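Local atomic coordinates of protein kinase (Staphylococcus aureus subsp. aureus Mu50, PDB entry 3PY9), a protein that probably senses muropeptides outside the cell through its PASTA repeats, as the extracellular part of a membrane-bound serine/threonine kinase. Residues E172-D177 and V203-K208; E219-P224 and Y275-D280; Q233-Y238 and F253-D258; V237-K242 and I261-R266. One frame throughout, in Å; residues are numbered along the deposited sequence.

Contact 1 (E172-D177 and V203-K208); sequences EEYSDD and VSKGKK
Glu173 and Ser204 pair where two parallel strands of the third PASTA domain run out, and the main chains stay bonded as both turn into loops. Val203 O receives Glu173 N at 2.9 Å, and Glu173 O receives Lys205 N at 3.1 Å. Beyond the strands proper, Ser175 N continues the ladder to Gly206 O at 2.9 Å, reaching that oxygen from well above its carbonyl plane. Gly206 O also lies at the edge of the Tyr174 ring, in its plane.

Aromatic contacts carry the side-chain part. The ring of Tyr174 is held between two lysines: Lys205 CE sits over the centre of one face, 3.8 Å from the centroid, while Lys208 CG lies over the opposite face, nearer the rim. Lys205 NZ adds an off-centre cation-pi contact, 4.1 Å from the same centroid. The first torsion of Lys205, 54°, sets its CG between backbone N and carbonyl carbon, and the otherwise extended chain then runs beneath the ring.

Polar groups finish the turns. Ser204 OG accepts Gly206 N at 3.3 Å, forming an ST turn, and also bonds to Ile178 O. Lys207 NZ donates at 2.7 Å to a water, which in turn makes a weak bond to Asp176 O.

All three polar ends round the ring converge on Asp243: both lysine ammoniums form salt bridges with it, and Tyr174 OH bonds to it. Because Asp243 belongs to the C-terminal domain, this partly exposed lysine-tyrosine-lysine sandwich forms part of the junction between the last two domains, where one carboxylate probably offsets the two gathered positive charges.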
loop_
_atom_site.group_PDB
_atom_site.type_symbol
_atom_site.label_atom_id
_atom_site.label_comp_id
_atom_site.label_asym_id
_atom_site.label_seq_id
_atom_site.Cartn_x
_atom_site.Cartn_y
_atom_site.Cartn_z
ATOM N N GLU A 172 15.247 12.724 23.796
ATOM C CA GLU A 172 16.320 12.626 24.790
ATOM C C GLU A 172 15.815 12.947 26.187
ATOM O O GLU A 172 14.914 13.763 26.349
ATOM C CB GLU A 172 17.494 13.533 24.412
ATOM C CG GLU A 172 18.205 13.103 23.118
ATOM C CD GLU A 172 19.545 13.796 22.912
ATOM O OE1 GLU A 172 19.628 15.040 23.095
ATOM O OE2 GLU A 172 20.520 13.088 22.554
ATOM N N GLU A 173 16.381 12.277 27.184
ATOM C CA GLU A 173 16.072 12.552 28.590
ATOM C C GLU A 173 17.298 12.415 29.484
ATOM O O GLU A 173 18.242 11.678 29.168
ATOM C CB GLU A 173 14.964 11.637 29.103
ATOM C CG GLU A 173 13.562 12.052 28.694
ATOM C CD GLU A 173 12.523 11.000 29.019
ATOM O OE1 GLU A 173 12.872 9.973 29.647
ATOM O OE2 GLU A 173 11.346 11.196 28.639
ATOM N N TYR A 174 17.279 13.129 30.606
ATOM C CA TYR A 174 18.340 13.013 31.606
ATOM C C TYR A 174 18.270 11.675 32.330
ATOM O O TYR A 174 17.183 11.141 32.586
ATOM C CB TYR A 174 18.260 14.158 32.619
ATOM C CG TYR A 174 18.611 15.501 32.042
ATOM C CD1 TYR A 174 19.896 15.755 31.568
ATOM C CD2 TYR A 174 17.659 16.518 31.964
ATOM C CE1 TYR A 174 20.236 16.989 31.037
ATOM C CE2 TYR A 174 17.984 17.755 31.427
ATOM C CZ TYR A 174 19.275 17.980 30.969
ATOM O OH TYR A 174 19.619 19.188 30.436
ATOM N N SER A 175 19.442 11.139 32.652
ATOM C CA SER A 175 19.546 9.890 33.384
ATOM C C SER A 175 20.782 9.908 34.252
ATOM O O SER A 175 21.832 10.417 33.851
ATOM C CB SER A 175 19.615 8.690 32.435
ATOM O OG SER A 175 19.951 7.508 33.143
ATOM N N ASP A 176 20.642 9.328 35.440
ATOM C CA ASP A 176 21.741 9.204 36.375
ATOM C C ASP A 176 22.443 7.857 36.207
ATOM O O ASP A 176 23.644 7.748 36.458
ATOM C CB ASP A 176 21.232 9.415 37.805
ATOM C CG ASP A 176 20.705 10.832 38.034
ATOM O OD1 ASP A 176 21.443 11.802 37.742
ATOM O OD2 ASP A 176 19.551 10.982 38.497
ATOM N N ASP A 177 21.703 6.846 35.752
ATOM C CA ASP A 177 22.255 5.493 35.612
ATOM C C ASP A 177 22.526 4.993 34.176
ATOM O O ASP A 177 22.987 3.863 33.991
ATOM C CB ASP A 177 21.428 4.458 36.411
ATOM C CG ASP A 177 19.913 4.673 36.310
ATOM O OD1 ASP A 177 19.419 5.756 36.703
ATOM O OD2 ASP A 177 19.203 3.732 35.883
ATOM N N VAL A 203 16.617 8.197 24.754
ATOM C CA VAL A 203 18.077 8.198 24.752
ATOM C C VAL A 203 18.624 9.097 25.869
ATOM O O VAL A 203 18.044 10.146 26.198
ATOM C CB VAL A 203 18.627 8.629 23.367
ATOM C CG1 VAL A 203 20.150 8.593 23.335
ATOM C CG2 VAL A 203 18.045 7.731 22.259
ATOM N N SER A 204 19.729 8.656 26.460
ATOM C CA SER A 204 20.339 9.364 27.571
ATOM C C SER A 204 21.227 10.514 27.094
ATOM O O SER A 204 22.114 10.330 26.249
ATOM C CB SER A 204 21.142 8.385 28.449
ATOM O OG SER A 204 21.704 9.037 29.577
ATOM N N LYS A 205 20.966 11.698 27.646
ATOM C CA LYS A 205 21.856 12.849 27.493
ATOM C C LYS A 205 22.602 13.164 28.809
ATOM O O LYS A 205 22.901 14.333 29.115
ATOM C CB LYS A 205 21.085 14.068 26.974
ATOM C CG LYS A 205 19.879 14.434 27.784
ATOM C CD LYS A 205 19.415 15.825 27.435
ATOM C CE LYS A 205 18.000 16.074 27.926
ATOM N NZ LYS A 205 17.653 17.503 27.716
ATOM N N GLY A 206 22.909 12.105 29.566
ATOM C CA GLY A 206 23.586 12.222 30.865
ATOM C C GLY A 206 22.762 12.808 32.010
ATOM O O GLY A 206 21.539 12.942 31.920
ATOM N N LYS A 207 23.460 13.169 33.090
ATOM C CA LYS A 207 22.845 13.709 34.309
ATOM C C LYS A 207 22.532 15.208 34.205
ATOM O O LYS A 207 23.301 15.961 33.610
ATOM C CB LYS A 207 23.750 13.432 35.519
ATOM C CG LYS A 207 24.126 11.955 35.709
ATOM C CD LYS A 207 25.500 11.646 35.117
ATOM C CE LYS A 207 26.578 11.617 36.188
ATOM N NZ LYS A 207 26.767 10.251 36.774
ATOM N N LYS A 208 21.417 15.629 34.816
ATOM C CA LYS A 208 20.886 17.011 34.740
ATOM C C LYS A 208 21.896 18.101 35.122
ATOM O O LYS A 208 21.568 19.292 35.118
ATOM C CB LYS A 208 19.626 17.140 35.601
ATOM C CG LYS A 208 18.486 17.987 35.007
ATOM C CD LYS A 208 18.598 19.481 35.326
ATOM C CE LYS A 208 17.286 20.226 35.067
ATOM N NZ LYS A 208 17.126 20.654 33.644
HETATM O O HOH W 1 24.869 9.977 38.698
#

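Contact 2 (E219-P224 and Y275-D280); sequences ESVDVP and YIVKVD
A beta-sandwich core, of the kind expected for the E-set clan, is sampled where Val223 and Val221 of one sheet face Val279, Val277 and Tyr275 of the other. The strand segments 219-223 and 275-279 run nearly parallel, 15° apart, with axes 9.7 Å from each other, a spacing filled mainly by side chains.

Four valines mesh through their methyl groups. Val223 CG1 meets Val279 CG2 end to end at 3.6 Å, and Val221 CG1 reaches Val277 CG2 in the same manner at 4.0 Å. Between these pairs, Val223 CG2 slants across to Val277 CG1, also at 4.0 Å, so that Val277 spends one methyl on each valine of the facing strand. Val221 CG1, the branch that meets Val277, lies between its backbone N and carbonyl carbon (chi1 58°).

Toward the other end a larger residue fills the same gap. Tyr275 CE1 approaches Glu219 CB at 3.9 Å, and its hydroxyl comes alongside Val221 CB. A water there donates to Ser220 O at 2.7 Å and to Glu219 OE1; its link to Tyr275 OH is modelled too short to be relied upon. Glu219 OE1 also forms a salt bridge with Lys287.

Strand 217-223 pairs with 259-265, whose Ile263 touches both Val221 and Tyr275, while strand 272-279 lies between 233-241 and 282-290 in the opposing sheet.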
loop_
_atom_site.group_PDB
_atom_site.type_symbol
_atom_site.label_atom_id
_atom_site.label_comp_id
_atom_site.label_asym_id
_atom_site.label_seq_id
_atom_site.Cartn_x
_atom_site.Cartn_y
_atom_site.Cartn_z
ATOM N N GLU A 219 10.675 35.738 33.264
ATOM C CA GLU A 219 9.989 36.738 32.473
ATOM C C GLU A 219 8.561 36.842 32.984
ATOM O O GLU A 219 7.930 35.833 33.289
ATOM C CB GLU A 219 10.010 36.351 30.994
ATOM C CG GLU A 219 11.389 36.458 30.350
ATOM C CD GLU A 219 11.815 37.893 30.024
ATOM O OE1 GLU A 219 10.953 38.794 29.910
ATOM O OE2 GLU A 219 13.030 38.117 29.860
ATOM N N SER A 220 8.072 38.068 33.108
ATOM C CA SER A 220 6.685 38.301 33.480
ATOM C C SER A 220 5.871 38.783 32.288
ATOM O O SER A 220 6.322 39.642 31.524
ATOM C CB SER A 220 6.597 39.318 34.613
ATOM O OG SER A 220 6.812 38.682 35.850
ATOM N N VAL A 221 4.674 38.219 32.141
ATOM C CA VAL A 221 3.707 38.680 31.138
ATOM C C VAL A 221 2.316 38.829 31.774
ATOM O O VAL A 221 1.868 37.942 32.510
ATOM C CB VAL A 221 3.672 37.742 29.861
ATOM C CG1 VAL A 221 3.335 36.310 30.230
ATOM C CG2 VAL A 221 2.703 38.261 28.824
ATOM N N ASP A 222 1.665 39.961 31.512
ATOM C CA ASP A 222 0.279 40.167 31.904
ATOM C C ASP A 222 -0.645 39.563 30.842
ATOM O O ASP A 222 -0.696 40.049 29.702
ATOM C CB ASP A 222 -0.043 41.658 32.018
ATOM C CG ASP A 222 0.550 42.307 33.240
ATOM O OD1 ASP A 222 0.558 41.683 34.325
ATOM O OD2 ASP A 222 0.996 43.468 33.105
ATOM N N VAL A 223 -1.388 38.530 31.221
ATOM C CA VAL A 223 -2.354 37.895 30.309
ATOM C C VAL A 223 -3.733 38.459 30.598
ATOM O O VAL A 223 -4.211 38.307 31.703
ATOM C CB VAL A 223 -2.406 36.368 30.522
ATOM C CG1 VAL A 223 -3.448 35.715 29.593
ATOM C CG2 VAL A 223 -1.023 35.760 30.342
ATOM N N PRO A 224 -4.377 39.112 29.607
ATOM C CA PRO A 224 -5.738 39.602 29.767
ATOM C C PRO A 224 -6.788 38.492 29.587
ATOM O O PRO A 224 -6.605 37.555 28.788
ATOM C CB PRO A 224 -5.854 40.619 28.638
ATOM C CG PRO A 224 -5.020 40.056 27.570
ATOM C CD PRO A 224 -3.843 39.448 28.273
ATOM N N TYR A 275 9.171 32.279 24.635
ATOM C CA TYR A 275 7.875 31.781 25.086
ATOM C C TYR A 275 6.736 32.234 24.191
ATOM O O TYR A 275 6.777 33.337 23.620
ATOM C CB TYR A 275 7.592 32.175 26.532
ATOM C CG TYR A 275 7.382 33.652 26.776
ATOM C CD1 TYR A 275 8.389 34.420 27.344
ATOM C CD2 TYR A 275 6.161 34.281 26.463
ATOM C CE1 TYR A 275 8.208 35.777 27.591
ATOM C CE2 TYR A 275 5.971 35.630 26.689
ATOM C CZ TYR A 275 7.002 36.375 27.265
ATOM O OH TYR A 275 6.843 37.721 27.513
ATOM N N ILE A 276 5.745 31.364 24.049
ATOM C CA ILE A 276 4.463 31.730 23.475
ATOM C C ILE A 276 3.420 31.480 24.537
ATOM O O ILE A 276 3.448 30.449 25.197
ATOM C CB ILE A 276 4.056 30.842 22.274
ATOM C CG1 ILE A 276 5.228 30.600 21.313
ATOM C CG2 ILE A 276 2.828 31.405 21.593
ATOM C CD1 ILE A 276 5.417 31.659 20.290
ATOM N N VAL A 277 2.488 32.419 24.674
ATOM C CA VAL A 277 1.331 32.270 25.544
ATOM C C VAL A 277 0.081 32.353 24.676
ATOM O O VAL A 277 -0.195 33.401 24.089
ATOM C CB VAL A 277 1.241 33.403 26.586
ATOM C CG1 VAL A 277 -0.006 33.235 27.438
ATOM C CG2 VAL A 277 2.496 33.476 27.468
ATOM N N LYS A 278 -0.675 31.262 24.635
ATOM C CA LYS A 278 -1.978 31.198 23.966
ATOM C C LYS A 278 -3.138 31.163 24.962
ATOM O O LYS A 278 -2.984 30.659 26.081
ATOM C CB LYS A 278 -2.054 29.960 23.079
ATOM C CG LYS A 278 -0.949 29.883 22.041
ATOM C CD LYS A 278 -1.212 28.740 21.090
ATOM C CE LYS A 278 -0.095 28.571 20.097
ATOM N NZ LYS A 278 -0.348 27.330 19.326
ATOM N N VAL A 279 -4.288 31.711 24.547
ATOM C CA VAL A 279 -5.497 31.775 25.370
ATOM C C VAL A 279 -6.645 31.250 24.519
ATOM O O VAL A 279 -6.975 31.833 23.476
ATOM C CB VAL A 279 -5.796 33.223 25.904
ATOM C CG1 VAL A 279 -7.141 33.273 26.588
ATOM C CG2 VAL A 279 -4.684 33.716 26.874
ATOM N N ASP A 280 -7.240 30.140 24.949
ATOM C CA ASP A 280 -8.201 29.419 24.093
ATOM C C ASP A 280 -7.714 29.228 22.639
ATOM O O ASP A 280 -8.462 29.470 21.687
ATOM C CB ASP A 280 -9.550 30.138 24.098
ATOM C CG ASP A 280 -10.316 29.930 25.381
ATOM O OD1 ASP A 280 -10.019 28.997 26.147
ATOM O OD2 ASP A 280 -11.239 30.704 25.623
HETATM O O HOH W 2 7.816 38.899 29.408
#

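Contact 3 (Q233-Y238 and F253-D258); sequences QKVKVY and FDITSD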
loop_
_atom_site.group_PDB
_atom_site.type_symbol
_atom_site.label_atom_id
_atom_site.label_comp_id
_atom_site.label_asym_id
_atom_site.label_seq_id
_atom_site.Cartn_x
_atom_site.Cartn_y
_atom_site.Cartn_z
ATOM N N GLN A 233 -11.088 30.936 30.571
ATOM C CA GLN A 233 -10.334 30.666 29.362
ATOM C C GLN A 233 -9.109 29.882 29.769
ATOM O O GLN A 233 -8.547 30.088 30.857
ATOM C CB GLN A 233 -9.879 31.961 28.720
ATOM C CG GLN A 233 -10.979 32.850 28.232
ATOM C CD GLN A 233 -10.449 34.139 27.659
ATOM O OE1 GLN A 233 -9.799 34.906 28.345
ATOM N NE2 GLN A 233 -10.723 34.378 26.389
ATOM N N LYS A 234 -8.673 29.010 28.880
ATOM C CA LYS A 234 -7.513 28.192 29.136
ATOM C C LYS A 234 -6.244 28.827 28.565
ATOM O O LYS A 234 -6.183 29.215 27.397
ATOM C CB LYS A 234 -7.713 26.813 28.528
ATOM C CG LYS A 234 -6.856 25.725 29.176
ATOM C CD LYS A 234 -6.840 24.427 28.336
ATOM C CE LYS A 234 -8.052 24.297 27.409
ATOM N NZ LYS A 234 -9.349 24.405 28.140
ATOM N N VAL A 235 -5.229 28.920 29.408
ATOM C CA VAL A 235 -3.960 29.483 29.002
ATOM C C VAL A 235 -2.982 28.336 28.833
ATOM O O VAL A 235 -2.935 27.430 29.662
ATOM C CB VAL A 235 -3.440 30.513 30.028
ATOM C CG1 VAL A 235 -2.143 31.153 29.562
ATOM C CG2 VAL A 235 -4.496 31.562 30.270
ATOM N N LYS A 236 -2.233 28.375 27.735
ATOM C CA LYS A 236 -1.161 27.425 27.496
ATOM C C LYS A 236 0.096 28.198 27.141
ATOM O O LYS A 236 0.101 29.028 26.215
ATOM C CB LYS A 236 -1.541 26.434 26.388
ATOM C CG LYS A 236 -2.600 25.426 26.805
ATOM C CD LYS A 236 -2.900 24.437 25.702
ATOM C CE LYS A 236 -4.284 23.825 25.899
ATOM N NZ LYS A 236 -5.356 24.773 25.438
ATOM N N VAL A 237 1.145 27.926 27.907
ATOM C CA VAL A 237 2.438 28.558 27.768
ATOM C C VAL A 237 3.402 27.521 27.183
ATOM O O VAL A 237 3.568 26.414 27.724
ATOM C CB VAL A 237 2.951 29.071 29.132
ATOM C CG1 VAL A 237 4.185 29.956 28.961
ATOM C CG2 VAL A 237 1.846 29.837 29.877
ATOM N N TYR A 238 4.011 27.872 26.057
ATOM C CA TYR A 238 4.977 26.997 25.387
ATOM C C TYR A 238 6.318 27.686 25.451
ATOM O O TYR A 238 6.418 28.874 25.154
ATOM C CB TYR A 238 4.591 26.727 23.927
ATOM C CG TYR A 238 3.177 26.233 23.726
ATOM C CD1 TYR A 238 2.905 24.879 23.530
ATOM C CD2 TYR A 238 2.099 27.128 23.732
ATOM C CE1 TYR A 238 1.584 24.428 23.340
ATOM C CE2 TYR A 238 0.790 26.694 23.550
ATOM C CZ TYR A 238 0.533 25.345 23.352
ATOM O OH TYR A 238 -0.779 24.936 23.162
ATOM N N PHE A 253 -3.363 26.299 32.583
ATOM C CA PHE A 253 -4.206 26.773 33.678
ATOM C C PHE A 253 -5.358 27.619 33.163
ATOM O O PHE A 253 -5.270 28.215 32.087
ATOM C CB PHE A 253 -3.381 27.556 34.705
ATOM C CG PHE A 253 -2.606 28.709 34.130
ATOM C CD1 PHE A 253 -1.362 28.502 33.521
ATOM C CD2 PHE A 253 -3.099 30.004 34.215
ATOM C CE1 PHE A 253 -0.632 29.564 32.989
ATOM C CE2 PHE A 253 -2.374 31.074 33.681
ATOM C CZ PHE A 253 -1.137 30.841 33.065
ATOM N N ASP A 254 -6.434 27.672 33.943
ATOM C CA ASP A 254 -7.591 28.498 33.620
ATOM C C ASP A 254 -7.459 29.890 34.210
ATOM O O ASP A 254 -6.847 30.095 35.271
ATOM C CB ASP A 254 -8.873 27.859 34.146
ATOM C CG ASP A 254 -9.237 26.592 33.406
ATOM O OD1 ASP A 254 -8.842 26.478 32.240
ATOM O OD2 ASP A 254 -9.945 25.736 33.980
ATOM N N ILE A 255 -8.088 30.829 33.520
ATOM C CA ILE A 255 -8.038 32.244 33.822
ATOM C C ILE A 255 -9.497 32.705 33.840
ATOM O O ILE A 255 -10.306 32.218 33.043
ATOM C CB ILE A 255 -7.178 32.928 32.713
ATOM C CG1 ILE A 255 -5.688 32.727 33.001
ATOM C CG2 ILE A 255 -7.484 34.377 32.507
ATOM C CD1 ILE A 255 -5.286 32.977 34.393
ATOM N N THR A 256 -9.850 33.564 34.794
ATOM C CA THR A 256 -11.172 34.166 34.841
ATOM C C THR A 256 -11.050 35.678 34.984
ATOM O O THR A 256 -12.043 36.381 35.039
ATOM C CB THR A 256 -12.075 33.578 35.981
ATOM O OG1 THR A 256 -11.367 33.610 37.229
ATOM C CG2 THR A 256 -12.484 32.129 35.674
ATOM N N SER A 257 -9.822 36.164 35.042
ATOM C CA SER A 257 -9.531 37.606 35.129
ATOM C C SER A 257 -8.087 37.839 34.672
ATOM O O SER A 257 -7.337 36.892 34.450
ATOM C CB SER A 257 -9.756 38.150 36.559
ATOM O OG SER A 257 -8.860 37.522 37.455
ATOM N N ASP A 258 -7.711 39.099 34.504
ATOM C CA ASP A 258 -6.354 39.436 34.108
ATOM C C ASP A 258 -5.341 38.835 35.077
ATOM O O ASP A 258 -5.475 38.990 36.286
ATOM C CB ASP A 258 -6.201 40.951 34.000
ATOM C CG ASP A 258 -7.107 41.556 32.941
ATOM O OD1 ASP A 258 -7.629 40.807 32.100
ATOM O OD2 ASP A 258 -7.307 42.788 32.942
#
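Val235 and Phe253 form a hydrogen-bonded antiparallel pair, and their side chains meet on the same face of the sheet. Val235 CB stands over one face of the Phe253 ring, 4.0 Å from its centroid in a CH-pi contact, with CG1 reaching CZ at 3.7 Å. From farther along the strand, Val237 CG2 comes obliquely to Phe253 CE1 at 4.0 Å. The ring owes this place to a first torsion of 55°, which sets CG between backbone N and carbonyl carbon and lets the ring lean over the neighbouring strand. Ile255 CD1 lies in plane at the ring's edge.

Beneath these side chains, two rings of paired backbone bonds hold the register. Val235 N gives a nearly straight bond to Phe253 O at 2.8 Å, returned by the longer Phe253 N to Val235 O at 3.2 Å. Gln233 and Ile255 exchange the second set, with Ile255 N to Gln233 O at 2.8 Å. On the other face Lys234 CG passes Asp254 OD1, but the ammonium stays 4.6 Å from that oxygen, so any attraction between NZ and OD1 probably acts only at a distance.

Outward again, Gln233 OE1 accepts from Thr226 N, which ties the beginning of the strand to the preceding loop. Strand 251-255 flanks 233-241 with a marked twist (133° between segment directions); 272-279 pairs along the other side, and Ile261 of the facing strand 259-265 touches the Phe253 ring.

Contact 4 (V237-K242 and I261-R266); sequences VYIKDK and IDIPLR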
loop_
_atom_site.group_PDB
_atom_site.type_symbol
_atom_site.label_atom_id
_atom_site.label_comp_id
_atom_site.label_asym_id
_atom_site.label_seq_id
_atom_site.Cartn_x
_atom_site.Cartn_y
_atom_site.Cartn_z
ATOM N N VAL A 237 1.145 27.926 27.907
ATOM C CA VAL A 237 2.438 28.558 27.768
ATOM C C VAL A 237 3.402 27.521 27.183
ATOM O O VAL A 237 3.568 26.414 27.724
ATOM C CB VAL A 237 2.951 29.071 29.132
ATOM C CG1 VAL A 237 4.185 29.956 28.961
ATOM C CG2 VAL A 237 1.846 29.837 29.877
ATOM N N TYR A 238 4.011 27.872 26.057
ATOM C CA TYR A 238 4.977 26.997 25.387
ATOM C C TYR A 238 6.318 27.686 25.451
ATOM O O TYR A 238 6.418 28.874 25.154
ATOM C CB TYR A 238 4.591 26.727 23.927
ATOM C CG TYR A 238 3.177 26.233 23.726
ATOM C CD1 TYR A 238 2.905 24.879 23.530
ATOM C CD2 TYR A 238 2.099 27.128 23.732
ATOM C CE1 TYR A 238 1.584 24.428 23.340
ATOM C CE2 TYR A 238 0.790 26.694 23.550
ATOM C CZ TYR A 238 0.533 25.345 23.352
ATOM O OH TYR A 238 -0.779 24.936 23.162
ATOM N N ILE A 239 7.336 26.936 25.858
ATOM C CA ILE A 239 8.686 27.470 26.061
ATOM C C ILE A 239 9.683 26.757 25.151
ATOM O O ILE A 239 9.603 25.545 24.982
ATOM C CB ILE A 239 9.112 27.365 27.569
ATOM C CG1 ILE A 239 8.609 28.564 28.353
ATOM C CG2 ILE A 239 10.604 27.326 27.750
ATOM C CD1 ILE A 239 7.212 28.402 28.877
ATOM N N LYS A 240 10.590 27.523 24.547
ATOM C CA LYS A 240 11.796 26.973 23.904
ATOM C C LYS A 240 13.005 27.511 24.656
ATOM O O LYS A 240 13.253 28.708 24.613
ATOM C CB LYS A 240 11.888 27.379 22.432
ATOM C CG LYS A 240 10.802 26.797 21.548
ATOM C CD LYS A 240 11.022 27.119 20.065
ATOM C CE LYS A 240 9.873 26.562 19.225
ATOM N NZ LYS A 240 9.747 27.205 17.883
ATOM N N ASP A 241 13.728 26.643 25.368
ATOM C CA ASP A 241 14.938 27.040 26.122
ATOM C C ASP A 241 15.946 25.884 26.207
ATOM O O ASP A 241 15.936 25.000 25.344
ATOM C CB ASP A 241 14.575 27.570 27.522
ATOM C CG ASP A 241 13.956 26.502 28.424
ATOM O OD1 ASP A 241 13.449 25.494 27.894
ATOM O OD2 ASP A 241 13.975 26.684 29.664
ATOM N N LYS A 242 16.796 25.873 27.238
ATOM C CA LYS A 242 17.851 24.840 27.349
ATOM C C LYS A 242 17.330 23.399 27.205
ATOM O O LYS A 242 17.898 22.602 26.458
ATOM C CB LYS A 242 18.694 25.010 28.630
ATOM C CG LYS A 242 18.231 24.228 29.883
ATOM C CD LYS A 242 17.033 24.883 30.600
ATOM C CE LYS A 242 16.429 24.003 31.704
ATOM N NZ LYS A 242 17.376 23.743 32.822
ATOM N N ILE A 261 1.692 36.524 34.845
ATOM C CA ILE A 261 2.244 35.174 34.817
ATOM C C ILE A 261 3.743 35.261 34.659
ATOM O O ILE A 261 4.241 36.104 33.934
ATOM C CB ILE A 261 1.562 34.309 33.711
ATOM C CG1 ILE A 261 0.587 33.325 34.357
ATOM C CG2 ILE A 261 2.560 33.541 32.843
ATOM C CD1 ILE A 261 -0.711 33.960 34.819
ATOM N N ASP A 262 4.451 34.400 35.375
ATOM C CA ASP A 262 5.903 34.390 35.345
ATOM C C ASP A 262 6.372 33.167 34.580
ATOM O O ASP A 262 5.842 32.075 34.756
ATOM C CB ASP A 262 6.467 34.411 36.765
ATOM C CG ASP A 262 5.851 35.501 37.617
ATOM O OD1 ASP A 262 5.728 36.647 37.154
ATOM O OD2 ASP A 262 5.472 35.209 38.758
ATOM N N ILE A 263 7.349 33.364 33.706
ATOM C CA ILE A 263 7.821 32.271 32.867
ATOM C C ILE A 263 9.327 32.058 33.036
ATOM O O ILE A 263 10.125 32.806 32.474
ATOM C CB ILE A 263 7.444 32.479 31.387
ATOM C CG1 ILE A 263 5.923 32.568 31.227
ATOM C CG2 ILE A 263 7.957 31.330 30.565
ATOM C CD1 ILE A 263 5.480 33.185 29.936
ATOM N N PRO A 264 9.717 31.055 33.849
ATOM C CA PRO A 264 11.141 30.762 34.020
ATOM C C PRO A 264 11.776 30.216 32.732
ATOM O O PRO A 264 11.253 29.258 32.131
ATOM C CB PRO A 264 11.150 29.703 35.130
ATOM C CG PRO A 264 9.804 29.065 35.054
ATOM C CD PRO A 264 8.869 30.161 34.664
ATOM N N LEU A 265 12.881 30.841 32.317
ATOM C CA LEU A 265 13.664 30.391 31.156
ATOM C C LEU A 265 15.140 30.154 31.518
ATOM O O LEU A 265 15.770 30.984 32.192
ATOM C CB LEU A 265 13.568 31.405 30.009
ATOM C CG LEU A 265 12.195 31.957 29.617
ATOM C CD1 LEU A 265 12.362 33.193 28.778
ATOM C CD2 LEU A 265 11.367 30.918 28.879
ATOM N N ARG A 266 15.683 29.022 31.070
ATOM C CA ARG A 266 17.111 28.736 31.246
ATOM C C ARG A 266 17.830 28.559 29.900
ATOM O O ARG A 266 17.496 27.676 29.101
ATOM C CB ARG A 266 17.337 27.558 32.202
ATOM C CG ARG A 266 16.856 27.821 33.626
ATOM C CD ARG A 266 17.671 27.069 34.681
ATOM N NE ARG A 266 17.730 27.808 35.952
ATOM C CZ ARG A 266 18.044 27.291 37.147
ATOM N NH1 ARG A 266 18.337 25.997 37.286
ATOM N NH2 ARG A 266 18.059 28.081 38.221
#
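Arg266 O accepts Lys242 N at 2.7 Å, the shortest polar bond between these two segments, and the donor lies almost directly in line with the carbonyl. One residue back, at Asp241, a side chain makes the companion bond to the same arginine: Arg266 N donates to Asp241 OD2 at 3.2 Å, close to straight at 173°, using the anti lone pair of that oxygen. Asp241 reaches this amide because its first torsion, 65°, places the carboxylate between its own backbone N and carbonyl carbon. The residue pair 241-242 thus holds both the amide and the carbonyl of Arg266.

Here the two sheets of the sandwich draw together. The segments run in roughly the same direction, 24° apart, and their CA atoms are 8.3 Å apart at Val237 and Ile263 but 5.6 Å at Lys242 and Arg266.

In the wider part apolar branches fill the interval. Ile263 CD1 lies against Val237 CG1 at 3.6 Å, the methyl of that valine not used against Phe253. Ile239 slides past Ile263 in the opposite sense, bringing its CD1 to 3.5 Å from Ile263 CG2, a tight fit, and its CG1 meets Leu265 CD2 at 3.7 Å. Glu219 and Val221 of strand 217-223 adjoin the same side chains.

At the rim Lys242 and Arg266 lie side by side, pointing the same way, and their charged ends probably repel one another mildly. Across the contact as a whole, the segments are held together by buried methyl packing and by the two bonds to Arg266 main-chain atoms.

Overall arrangement
Contacts 2, 3 and 4 belong to one C-terminal beta sandwich. Contacts 2 and 3 have centres only 8 Å apart and share a sheet through paired strands 233-241 and 272-279; contact 4 starts from the same strand as contact 3, Val237 serving both, and both are nested inside the loop that contact 2 closes. Contact 1 stands apart in the third PASTA domain, yet it touches contact 4: Lys208 NZ and Lys242 NZ come within 3.2 Å, like charges beside the Asp243 carboxylate that holds Lys208. A europium ion lies about 13 Å from the Gln233 side chain, whereas the metal site of Asp99, Asp130 and Asn132 belongs to the second PASTA domain.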